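Local coordinates for protein alkylhalidase CmlS (Streptomyces venezuelae, PDB 3I3L) that is a flavin-dependent halogenase of chloramphenicol biosynthesis and carries its FAD cofactor in covalent linkage to the protein, at residues Pro58-Gly63 against Ala207-Phe212; Asp84-Val89 against Asp131-Asp136; Ser257-Glu262 against Asp266-Ser271. All blocks are in the same frame, centred on the assembly; numbering follows the deposited sequence.

Contact 1: Pro58-Gly63 against Ala207-Phe212; sequences PRYRVG and AVWSYF. With FAD (flavin-adenine dinucleotide), chain B.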
loop_
_atom_site.group_PDB
_atom_site.type_symbol
_atom_site.label_atom_id
_atom_site.label_comp_id
_atom_site.label_asym_id
_atom_site.label_seq_id
_atom_site.Cartn_x
_atom_site.Cartn_y
_atom_site.Cartn_z
ATOM N N PRO A 58 9.988 -20.947 12.359
ATOM C CA PRO A 58 9.815 -19.472 12.313
ATOM C C PRO A 58 11.141 -18.746 12.234
ATOM O O PRO A 58 12.152 -19.252 12.730
ATOM C CB PRO A 58 9.148 -19.153 13.653
ATOM C CG PRO A 58 9.685 -20.289 14.608
ATOM C CD PRO A 58 9.784 -21.514 13.710
ATOM N N ARG A 59 11.145 -17.570 11.587
ATOM C CA ARG A 59 12.335 -16.737 11.568
ATOM C C ARG A 59 11.884 -15.320 11.797
ATOM O O ARG A 59 10.798 -14.946 11.303
ATOM C CB ARG A 59 13.122 -16.900 10.262
ATOM C CG ARG A 59 12.363 -16.600 8.982
ATOM C CD ARG A 59 12.458 -15.099 8.567
ATOM N NE ARG A 59 11.630 -14.903 7.374
ATOM C CZ ARG A 59 10.332 -14.602 7.406
ATOM N NH1 ARG A 59 9.647 -14.437 6.288
ATOM N NH2 ARG A 59 9.709 -14.478 8.574
ATOM N N TYR A 60 12.697 -14.559 12.572
ATOM C CA TYR A 60 12.403 -13.171 12.979
ATOM C C TYR A 60 12.326 -12.232 11.775
ATOM O O TYR A 60 13.130 -12.327 10.873
ATOM C CB TYR A 60 13.417 -12.619 14.027
ATOM C CG TYR A 60 13.140 -11.150 14.252
ATOM C CD1 TYR A 60 12.236 -10.730 15.232
ATOM C CD2 TYR A 60 13.697 -10.188 13.397
ATOM C CE1 TYR A 60 11.902 -9.391 15.364
ATOM C CE2 TYR A 60 13.357 -8.826 13.503
ATOM C CZ TYR A 60 12.477 -8.442 14.498
ATOM O OH TYR A 60 12.144 -7.120 14.587
ATOM N N ARG A 61 11.359 -11.310 11.788
ATOM C CA ARG A 61 11.180 -10.361 10.697
ATOM C C ARG A 61 10.451 -9.099 11.199
ATOM O O ARG A 61 9.483 -9.172 11.920
ATOM C CB ARG A 61 10.392 -11.020 9.575
ATOM C CG ARG A 61 10.219 -10.221 8.322
ATOM C CD ARG A 61 11.505 -10.256 7.552
ATOM N NE ARG A 61 11.395 -9.664 6.206
ATOM C CZ ARG A 61 11.156 -8.374 5.929
ATOM N NH1 ARG A 61 10.978 -7.469 6.894
ATOM N NH2 ARG A 61 11.152 -7.976 4.673
ATOM N N VAL A 62 10.970 -7.948 10.829
ATOM C CA VAL A 62 10.381 -6.688 11.172
ATOM C C VAL A 62 9.292 -6.438 10.130
ATOM O O VAL A 62 9.329 -7.043 9.044
ATOM C CB VAL A 62 11.455 -5.545 11.128
ATOM C CG1 VAL A 62 11.818 -5.196 9.670
ATOM C CG2 VAL A 62 10.964 -4.316 11.924
ATOM N N GLY A 63 8.320 -5.592 10.478
ATOM C CA GLY A 63 7.231 -5.186 9.535
ATOM C C GLY A 63 5.922 -5.709 10.061
ATOM O O GLY A 63 5.365 -6.612 9.485
ATOM N N ALA A 207 16.805 2.080 9.281
ATOM C CA ALA A 207 16.033 1.866 10.504
ATOM C C ALA A 207 16.789 1.147 11.611
ATOM O O ALA A 207 17.628 0.282 11.329
ATOM C CB ALA A 207 14.699 1.070 10.217
ATOM N N VAL A 208 16.422 1.495 12.854
ATOM C CA VAL A 208 17.089 1.026 14.059
ATOM C C VAL A 208 16.020 0.856 15.135
ATOM O O VAL A 208 15.307 1.806 15.460
ATOM C CB VAL A 208 18.130 2.083 14.542
ATOM C CG1 VAL A 208 18.874 1.600 15.761
ATOM C CG2 VAL A 208 19.117 2.410 13.407
ATOM N N TRP A 209 15.850 -0.359 15.630
ATOM C CA TRP A 209 14.669 -0.663 16.429
ATOM C C TRP A 209 14.894 -1.705 17.464
ATOM O O TRP A 209 15.847 -2.470 17.367
ATOM C CB TRP A 209 13.501 -1.129 15.527
ATOM C CG TRP A 209 13.642 -2.491 14.885
ATOM C CD1 TRP A 209 13.115 -3.658 15.328
ATOM C CD2 TRP A 209 14.341 -2.807 13.677
ATOM N NE1 TRP A 209 13.439 -4.692 14.481
ATOM C CE2 TRP A 209 14.164 -4.183 13.438
ATOM C CE3 TRP A 209 15.104 -2.055 12.774
ATOM C CZ2 TRP A 209 14.738 -4.837 12.336
ATOM C CZ3 TRP A 209 15.668 -2.701 11.664
ATOM C CH2 TRP A 209 15.512 -4.079 11.476
ATOM N N SER A 210 13.976 -1.762 18.423
ATOM C CA SER A 210 14.032 -2.717 19.517
ATOM C C SER A 210 12.638 -2.869 20.123
ATOM O O SER A 210 11.666 -2.306 19.583
ATOM C CB SER A 210 15.046 -2.249 20.574
ATOM O OG SER A 210 15.357 -3.259 21.548
ATOM N N TYR A 211 12.528 -3.612 21.236
ATOM C CA TYR A 211 11.246 -3.863 21.884
ATOM C C TYR A 211 11.267 -3.434 23.345
ATOM O O TYR A 211 12.304 -3.431 23.983
ATOM C CB TYR A 211 10.844 -5.332 21.709
ATOM C CG TYR A 211 10.664 -5.701 20.233
ATOM C CD1 TYR A 211 9.425 -5.708 19.646
ATOM C CD2 TYR A 211 11.755 -5.996 19.432
ATOM C CE1 TYR A 211 9.278 -6.017 18.308
ATOM C CE2 TYR A 211 11.611 -6.294 18.110
ATOM C CZ TYR A 211 10.347 -6.310 17.559
ATOM O OH TYR A 211 10.161 -6.582 16.216
ATOM N N PHE A 212 10.101 -3.049 23.849
ATOM C CA PHE A 212 9.924 -2.611 25.212
ATOM C C PHE A 212 8.756 -3.334 25.853
ATOM O O PHE A 212 7.771 -3.626 25.191
ATOM C CB PHE A 212 9.702 -1.099 25.302
ATOM C CG PHE A 212 10.931 -0.286 24.968
ATOM C CD1 PHE A 212 11.793 0.146 25.979
ATOM C CD2 PHE A 212 11.222 0.067 23.636
ATOM C CE1 PHE A 212 12.966 0.919 25.674
ATOM C CE2 PHE A 212 12.386 0.820 23.330
ATOM C CZ PHE A 212 13.250 1.249 24.352
HETATM P PA FAD B . 9.746 -10.818 2.924
HETATM O O1A FAD B . 11.157 -10.289 3.033
HETATM O O2A FAD B . 8.865 -10.615 4.108
HETATM O O5B FAD B . 9.835 -12.412 2.579
HETATM C C5B FAD B . 10.739 -12.882 1.600
HETATM C C4B FAD B . 11.251 -14.302 1.930
HETATM O O4B FAD B . 12.081 -14.732 0.825
HETATM C C3B FAD B . 12.119 -14.346 3.165
HETATM O O3B FAD B . 11.555 -15.207 4.106
HETATM C C2B FAD B . 13.471 -14.892 2.680
HETATM O O2B FAD B . 13.965 -15.862 3.548
HETATM C C1B FAD B . 13.148 -15.503 1.325
HETATM N N9A FAD B . 14.192 -15.513 0.317
HETATM C C8A FAD B . 15.014 -14.485 -0.038
HETATM N N7A FAD B . 15.817 -14.901 -1.042
HETATM C C5A FAD B . 15.579 -16.211 -1.282
HETATM C C6A FAD B . 16.130 -17.108 -2.179
HETATM N N6A FAD B . 17.079 -16.736 -3.018
HETATM N N1A FAD B . 15.620 -18.378 -2.210
HETATM C C2A FAD B . 14.623 -18.781 -1.357
HETATM N N3A FAD B . 14.085 -17.882 -0.489
HETATM C C4A FAD B . 14.550 -16.613 -0.449
HETATM N N1 FAD B . 5.208 -3.603 6.346
HETATM C C2 FAD B . 3.940 -3.520 6.897
HETATM O O2 FAD B . 3.011 -3.989 6.254
HETATM N N3 FAD B . 3.725 -2.914 8.107
HETATM C C4 FAD B . 4.767 -2.373 8.812
HETATM O O4 FAD B . 4.540 -1.837 9.945
HETATM C C4X FAD B . 6.045 -2.421 8.252
HETATM N N5 FAD B . 7.110 -1.906 8.938
HETATM C C5X FAD B . 8.379 -2.053 8.427
HETATM C C6 FAD B . 9.477 -1.518 9.116
HETATM C C7 FAD B . 10.732 -1.598 8.561
HETATM C C7M FAD B . 11.937 -1.049 9.286
HETATM C C8 FAD B . 10.883 -2.263 7.349
HETATM C C8M FAD B . 12.224 -2.463 6.765
HETATM C C9 FAD B . 9.794 -2.764 6.627
HETATM C C9A FAD B . 8.539 -2.648 7.204
HETATM N N10 FAD B . 7.493 -3.196 6.520
HETATM C C10 FAD B . 6.249 -3.047 7.004
HETATM C "C1'" FAD B . 7.793 -3.696 5.147
HETATM C "C2'" FAD B . 7.390 -5.146 5.025
HETATM O "O2'" FAD B . 7.946 -5.828 6.076
HETATM C "C3'" FAD B . 7.724 -5.804 3.713
HETATM O "O3'" FAD B . 7.078 -5.112 2.668
HETATM C "C4'" FAD B . 7.215 -7.284 3.689
HETATM O "O4'" FAD B . 7.932 -8.095 4.578
HETATM C "C5'" FAD B . 7.420 -7.870 2.298
HETATM O "O5'" FAD B . 6.904 -9.168 2.234
HETATM P P FAD B . 7.578 -10.115 1.166
HETATM O O1P FAD B . 7.706 -9.378 -0.149
HETATM O O2P FAD B . 6.881 -11.471 1.178
HETATM O O3P FAD B . 9.132 -10.233 1.601
#

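Contact 2: Asp84-Val89 against Asp131-Asp136; sequences DAQNYV and DKLLLD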
loop_
_atom_site.group_PDB
_atom_site.type_symbol
_atom_site.label_atom_id
_atom_site.label_comp_id
_atom_site.label_asym_id
_atom_site.label_seq_id
_atom_site.Cartn_x
_atom_site.Cartn_y
_atom_site.Cartn_z
ATOM N N ASP A 84 -8.412 -15.823 13.662
ATOM C CA ASP A 84 -9.147 -15.534 14.905
ATOM C C ASP A 84 -8.531 -16.272 16.074
ATOM O O ASP A 84 -8.345 -15.700 17.129
ATOM C CB ASP A 84 -10.641 -15.865 14.762
ATOM C CG ASP A 84 -11.333 -14.893 13.857
ATOM O OD1 ASP A 84 -10.654 -13.912 13.484
ATOM O OD2 ASP A 84 -12.525 -15.084 13.498
ATOM N N ALA A 85 -8.151 -17.528 15.832
ATOM C CA ALA A 85 -7.422 -18.348 16.813
ATOM C C ALA A 85 -6.181 -17.704 17.381
ATOM O O ALA A 85 -5.810 -17.980 18.544
ATOM C CB ALA A 85 -7.062 -19.732 16.215
ATOM N N GLN A 86 -5.511 -16.873 16.584
ATOM C CA GLN A 86 -4.203 -16.358 17.013
ATOM C C GLN A 86 -4.301 -15.247 18.063
ATOM O O GLN A 86 -3.333 -14.970 18.748
ATOM C CB GLN A 86 -3.357 -15.878 15.821
ATOM C CG GLN A 86 -3.189 -16.875 14.664
ATOM C CD GLN A 86 -2.782 -18.289 15.129
ATOM O OE1 GLN A 86 -3.553 -19.260 14.991
ATOM N NE2 GLN A 86 -1.593 -18.402 15.689
ATOM N N ASN A 87 -5.468 -14.626 18.185
ATOM C CA ASN A 87 -5.652 -13.492 19.096
ATOM C C ASN A 87 -4.662 -12.340 18.905
ATOM O O ASN A 87 -4.046 -11.879 19.868
ATOM C CB ASN A 87 -5.614 -13.993 20.552
ATOM C CG ASN A 87 -6.887 -14.732 20.931
ATOM O OD1 ASN A 87 -6.834 -15.904 21.295
ATOM N ND2 ASN A 87 -8.052 -14.064 20.776
ATOM N N TYR A 88 -4.503 -11.885 17.655
ATOM C CA TYR A 88 -3.531 -10.847 17.334
ATOM C C TYR A 88 -4.033 -9.581 17.980
ATOM O O TYR A 88 -5.241 -9.379 18.037
ATOM C CB TYR A 88 -3.455 -10.663 15.818
ATOM C CG TYR A 88 -2.757 -11.796 15.073
ATOM C CD1 TYR A 88 -1.524 -12.255 15.455
ATOM C CD2 TYR A 88 -3.341 -12.361 13.976
ATOM C CE1 TYR A 88 -0.909 -13.230 14.801
ATOM C CE2 TYR A 88 -2.714 -13.363 13.274
ATOM C CZ TYR A 88 -1.507 -13.797 13.691
ATOM O OH TYR A 88 -0.879 -14.805 13.018
ATOM N N VAL A 89 -3.136 -8.716 18.453
ATOM C CA VAL A 89 -3.591 -7.414 18.950
ATOM C C VAL A 89 -4.383 -6.695 17.835
ATOM O O VAL A 89 -3.910 -6.652 16.680
ATOM C CB VAL A 89 -2.393 -6.544 19.394
ATOM C CG1 VAL A 89 -2.843 -5.083 19.795
ATOM C CG2 VAL A 89 -1.676 -7.201 20.549
ATOM N N ASP A 131 4.009 -15.178 9.493
ATOM C CA ASP A 131 4.538 -15.742 8.234
ATOM C C ASP A 131 4.483 -17.303 8.262
ATOM O O ASP A 131 4.199 -17.936 7.256
ATOM C CB ASP A 131 5.966 -15.284 7.996
ATOM C CG ASP A 131 6.066 -13.782 7.630
ATOM O OD1 ASP A 131 5.067 -13.052 7.697
ATOM O OD2 ASP A 131 7.163 -13.333 7.243
ATOM N N LYS A 132 4.738 -17.897 9.423
ATOM C CA LYS A 132 4.741 -19.345 9.533
ATOM C C LYS A 132 3.335 -19.933 9.461
ATOM O O LYS A 132 3.149 -21.050 9.013
ATOM C CB LYS A 132 5.445 -19.798 10.810
ATOM C CG LYS A 132 5.327 -21.297 11.059
ATOM C CD LYS A 132 6.244 -21.757 12.207
ATOM C CE LYS A 132 5.754 -23.108 12.778
ATOM N NZ LYS A 132 6.096 -24.216 11.866
ATOM N N LEU A 133 2.352 -19.166 9.893
ATOM C CA LEU A 133 0.956 -19.576 9.856
ATOM C C LEU A 133 0.456 -19.680 8.392
ATOM O O LEU A 133 -0.176 -20.642 8.028
ATOM C CB LEU A 133 0.114 -18.579 10.670
ATOM C CG LEU A 133 -1.396 -18.627 10.956
ATOM C CD1 LEU A 133 -2.226 -18.310 9.757
ATOM C CD2 LEU A 133 -1.822 -19.962 11.549
ATOM N N LEU A 134 0.780 -18.690 7.568
ATOM C CA LEU A 134 0.489 -18.715 6.153
ATOM C C LEU A 134 1.158 -19.861 5.436
ATOM O O LEU A 134 0.539 -20.535 4.582
ATOM C CB LEU A 134 0.957 -17.428 5.496
ATOM C CG LEU A 134 0.341 -16.108 5.956
ATOM C CD1 LEU A 134 0.690 -14.968 4.936
ATOM C CD2 LEU A 134 -1.166 -16.211 6.083
ATOM N N LEU A 135 2.415 -20.089 5.760
ATOM C CA LEU A 135 3.165 -21.091 5.052
ATOM C C LEU A 135 2.655 -22.517 5.384
ATOM O O LEU A 135 2.566 -23.361 4.510
ATOM C CB LEU A 135 4.679 -20.942 5.335
ATOM C CG LEU A 135 5.570 -21.687 4.319
ATOM C CD1 LEU A 135 5.214 -21.247 2.835
ATOM C CD2 LEU A 135 7.045 -21.467 4.618
ATOM N N ASP A 136 2.360 -22.761 6.656
ATOM C CA ASP A 136 1.784 -24.013 7.128
ATOM C C ASP A 136 0.403 -24.202 6.550
ATOM O O ASP A 136 0.024 -25.290 6.196
ATOM C CB ASP A 136 1.719 -24.006 8.666
ATOM C CG ASP A 136 3.069 -24.183 9.295
ATOM O OD1 ASP A 136 4.052 -24.401 8.570
ATOM O OD2 ASP A 136 3.175 -24.083 10.542
#

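Contact 3: Ser257-Glu262 against Asp266-Ser271; sequences SAEVRE and DAFYSS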
loop_
_atom_site.group_PDB
_atom_site.type_symbol
_atom_site.label_atom_id
_atom_site.label_comp_id
_atom_site.label_asym_id
_atom_site.label_seq_id
_atom_site.Cartn_x
_atom_site.Cartn_y
_atom_site.Cartn_z
ATOM N N SER A 257 24.389 6.168 8.869
ATOM C CA SER A 257 25.046 4.820 8.831
ATOM C C SER A 257 26.377 4.883 9.517
ATOM O O SER A 257 26.693 4.015 10.349
ATOM C CB SER A 257 25.234 4.276 7.385
ATOM O OG SER A 257 23.936 4.128 6.755
ATOM N N ALA A 258 27.131 5.917 9.185
ATOM C CA ALA A 258 28.485 6.105 9.690
ATOM C C ALA A 258 28.506 6.172 11.212
ATOM O O ALA A 258 29.358 5.541 11.841
ATOM C CB ALA A 258 29.142 7.352 9.063
ATOM N N GLU A 259 27.553 6.886 11.807
ATOM C CA GLU A 259 27.493 7.028 13.268
ATOM C C GLU A 259 27.254 5.693 13.922
ATOM O O GLU A 259 27.964 5.316 14.812
ATOM C CB GLU A 259 26.404 7.987 13.704
ATOM C CG GLU A 259 26.228 9.179 12.802
ATOM C CD GLU A 259 25.660 10.388 13.528
ATOM O OE1 GLU A 259 25.064 10.212 14.643
ATOM O OE2 GLU A 259 25.829 11.504 12.943
ATOM N N VAL A 260 26.253 4.966 13.466
ATOM C CA VAL A 260 26.012 3.625 13.973
ATOM C C VAL A 260 27.232 2.717 13.814
ATOM O O VAL A 260 27.530 1.940 14.709
ATOM C CB VAL A 260 24.787 2.941 13.270
ATOM C CG1 VAL A 260 24.641 1.472 13.718
ATOM C CG2 VAL A 260 23.555 3.709 13.575
ATOM N N ARG A 261 27.874 2.754 12.650
ATOM C CA ARG A 261 29.077 1.960 12.386
ATOM C C ARG A 261 30.078 2.270 13.475
ATOM O O ARG A 261 30.603 1.378 14.147
ATOM C CB ARG A 261 29.701 2.321 11.023
ATOM C CG ARG A 261 29.727 1.204 9.972
ATOM C CD ARG A 261 31.109 0.541 9.818
ATOM N NE ARG A 261 31.732 0.918 8.549
ATOM C CZ ARG A 261 32.347 0.084 7.696
ATOM N NH1 ARG A 261 32.449 -1.216 7.970
ATOM N NH2 ARG A 261 32.848 0.532 6.541
ATOM N N GLU A 262 30.302 3.559 13.657
ATOM C CA GLU A 262 31.331 4.041 14.535
ATOM C C GLU A 262 30.968 3.826 16.005
ATOM O O GLU A 262 31.791 3.304 16.754
ATOM C CB GLU A 262 31.541 5.537 14.283
ATOM C CG GLU A 262 32.984 5.906 14.015
ATOM C CD GLU A 262 33.354 7.268 14.591
ATOM O OE1 GLU A 262 32.429 8.097 14.837
ATOM O OE2 GLU A 262 34.576 7.499 14.786
ATOM N N ASP A 266 23.539 0.200 19.718
ATOM C CA ASP A 266 22.922 0.349 21.060
ATOM C C ASP A 266 22.984 1.764 21.549
ATOM O O ASP A 266 21.979 2.308 21.988
ATOM C CB ASP A 266 23.595 -0.567 22.079
ATOM C CG ASP A 266 23.374 -2.026 21.771
ATOM O OD1 ASP A 266 22.268 -2.548 22.060
ATOM O OD2 ASP A 266 24.308 -2.648 21.220
ATOM N N ALA A 267 24.170 2.370 21.433
ATOM C CA ALA A 267 24.373 3.738 21.824
ATOM C C ALA A 267 23.600 4.671 20.884
ATOM O O ALA A 267 22.948 5.598 21.349
ATOM C CB ALA A 267 25.924 4.082 21.822
ATOM N N PHE A 268 23.667 4.425 19.570
ATOM C CA PHE A 268 22.889 5.243 18.635
ATOM C C PHE A 268 21.371 5.209 18.928
ATOM O O PHE A 268 20.685 6.223 18.865
ATOM C CB PHE A 268 23.175 4.874 17.172
ATOM C CG PHE A 268 22.450 5.774 16.184
ATOM C CD1 PHE A 268 23.001 6.992 15.804
ATOM C CD2 PHE A 268 21.188 5.424 15.687
ATOM C CE1 PHE A 268 22.339 7.833 14.909
ATOM C CE2 PHE A 268 20.518 6.227 14.837
ATOM C CZ PHE A 268 21.074 7.444 14.407
ATOM N N TYR A 269 20.879 4.042 19.297
ATOM C CA TYR A 269 19.470 3.837 19.491
ATOM C C TYR A 269 18.929 4.622 20.670
ATOM O O TYR A 269 17.938 5.380 20.550
ATOM C CB TYR A 269 19.166 2.323 19.603
ATOM C CG TYR A 269 17.731 2.000 19.831
ATOM C CD1 TYR A 269 16.768 2.160 18.811
ATOM C CD2 TYR A 269 17.304 1.553 21.068
ATOM C CE1 TYR A 269 15.383 1.853 19.049
ATOM C CE2 TYR A 269 15.959 1.229 21.317
ATOM C CZ TYR A 269 15.005 1.385 20.292
ATOM O OH TYR A 269 13.678 1.077 20.560
ATOM N N SER A 270 19.564 4.456 21.824
ATOM C CA SER A 270 19.146 5.162 23.051
ATOM C C SER A 270 19.322 6.681 22.957
ATOM O O SER A 270 18.412 7.419 23.354
ATOM C CB SER A 270 19.928 4.653 24.265
ATOM O OG SER A 270 19.862 3.235 24.278
ATOM N N SER A 271 20.466 7.161 22.457
ATOM C CA SER A 271 20.654 8.638 22.413
ATOM C C SER A 271 19.753 9.296 21.357
ATOM O O SER A 271 19.274 10.414 21.525
ATOM C CB SER A 271 22.120 9.049 22.184
ATOM O OG SER A 271 22.668 8.472 21.017
#

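Contact 1: Pro58-Gly63 against Ala207-Phe212
Tyr-60 meets strand 207-212 with its hydroxyl, and two side chains hold that oxygen. Trp-209 offers its indole N-H: NE1 sits 2.8 Å from Tyr-60 OH, with the oxygen close to the indole plane and the bond bent to 158°. Tyr-60 OH donates in turn to Tyr-211 OH, at 2.6 Å, at the edge of the second phenol. The Tyr-60 ring is sent across by a first torsion that sets CG anti to the backbone N (chi1 173°). Val-62 comes in over the indole, its CG2 3.8 Å from the centroid of the five-membered ring of Trp-209, a CH-pi contact; its CG1 turns to the flavin, 3.9 Å from FAD C8. This is the wall of the FAD pocket: the Val-62 side chain lies about 5 Å from that of Asp-297, the residue bonded covalently to the flavin. Farther out, Arg-61 NH2 reaches FAD O1A at 2.8 Å, joined by NE on the same phosphate oxygen, while Arg-59 NE and NH1 both bind O3B of the adenosine ribose. Glu-64 also bonds Tyr-211 OH. The loop runs from strand 48-52 to helix 68-76, Tyr-60 also touches helix 127-140, and strand 203-213 lies hydrogen-bonded between strands 245-253 and 287-302.

Contact 2: Asp84-Val89 against Asp131-Asp136
Leu-133 points from helix 127-140 at the end of helix 80-86, and its isobutyl group is what the other segment touches. With a trans first torsion (chi1 -178°), the branch stands out from its helix, and the CD2 methyl meets the amide end of Gln-86, 4.1 Å from CD. The two side chains pass each other at a slant. This is a van der Waals contact between a methyl and a polar group, and little surface is buried by it. Gln-86 gets there by a bend at chi2 (-48°), which folds the amide back from a straight chain.

Tyr-88 adds the lighter touch, its OH 4.4 Å from Leu-133 CG. More telling is how its ring sits against its own segment: Gln-86 CB lies 3.5 Å above the plane of the Tyr-88 ring, toward its rim, so glutamine and tyrosine approach the leucine side by side. Between them, Asn-87, with positive phi, is where the chain leaves helical geometry and turns toward strand 89-97. Tyr-88 also packs on Val-125, just before helix 127-140 begins.

On that helix, Lys-132 NZ bridges to Asp-136 OD2 one turn on, at 3.2 Å and on the syn side of the carboxylate. Asp-131 takes the FAD-binding Arg-127 on OD1 and Arg-59 on OD2, and as a second-shell carboxylate probably helps to fix both guanidinium groups. Helix 127-140 also packs on helix 33-44, which probably follows the glycine-rich, Rossmann-type turn. That placing of helix 127-140, beside helix 33-44 and with a carboxylate turned to the FAD-binding arginines, is consistent with a Rossmann-type FAD domain, and Leu-133 marks its partly buried margin.

Contact 3: Ser257-Glu262 against Asp266-Ser271
Two short helices in succession, 257-263 and 265-273, joined by a tight turn, lie on the large mixed sheet of the FAD-binding domain, and Phe-268 and Val-260 are where they close on each other. The backbones come near here, with the CA atoms of Val-260 and Phe-268 5.8 Å apart. Val-260 lays its CG2 methyl over one face of the benzene ring, 3.8 Å from the Phe-268 centroid and 25° off the normal, in a CH-pi contact. The methyl is displaced toward the root of the ring, where it comes 3.5 Å from Phe-268 CG. A chi1 of -176° carries the phenylalanine ring away from its own backbone N and under that methyl, the two side chains crossing nearly square.

Glu-259 approaches the same ring at its rim. Its OE1 lies in the ring plane, 3.6 Å from Phe-268 CE1, and the carboxylate stands almost upright to the ring, the planes 87° apart. An oxygen in that position faces the ring hydrogens, which carry slight positive charge, so the approach is probably mildly favourable. A leucine in place of Phe-268 would probably leave the Val-260 methyl without its aromatic face and Glu-259 OE1 without the ring edge it abuts.

Beyond this pair, Val-260 also rests on Phe-206, and Tyr-269, the next residue along from Phe-268, drops onto strands 203-213 and 287-302 and bonds its OH to the Val-248 carbonyl. Two serines of the second helix bond back to carbonyls one turn earlier: Asp-266 O receives both the amide and the hydroxyl of Ser-270. One residue on, Ser-271 OG bonds to Ala-267 O at 2.9 Å, arriving from the face of the carbonyl opposite to Ser-271 N.

Contact 1 is the hub, touching both of the others. Helix 127-140, one side of contact 2, also touches the loop of contact 1, and a salt bridge joins the two; strand 203-213 of contact 1 lies under helix 265-273 of contact 3, joined by packing. Contacts 2 and 3 do not meet, their nearest atoms being about 17 Å apart. Chemistry follows place: contact 1, at the flavin, is buried and combines hydroxyl and indole bonds with aromatic packing, whereas contact 2 is a sparse methyl contact between helix 127-140 and the chain at the end of helix 80-86, partly buried. Contact 3 is also largely buried, yet its centre lies about 30 Å from that of the chain, and a CH-pi touch dominates it.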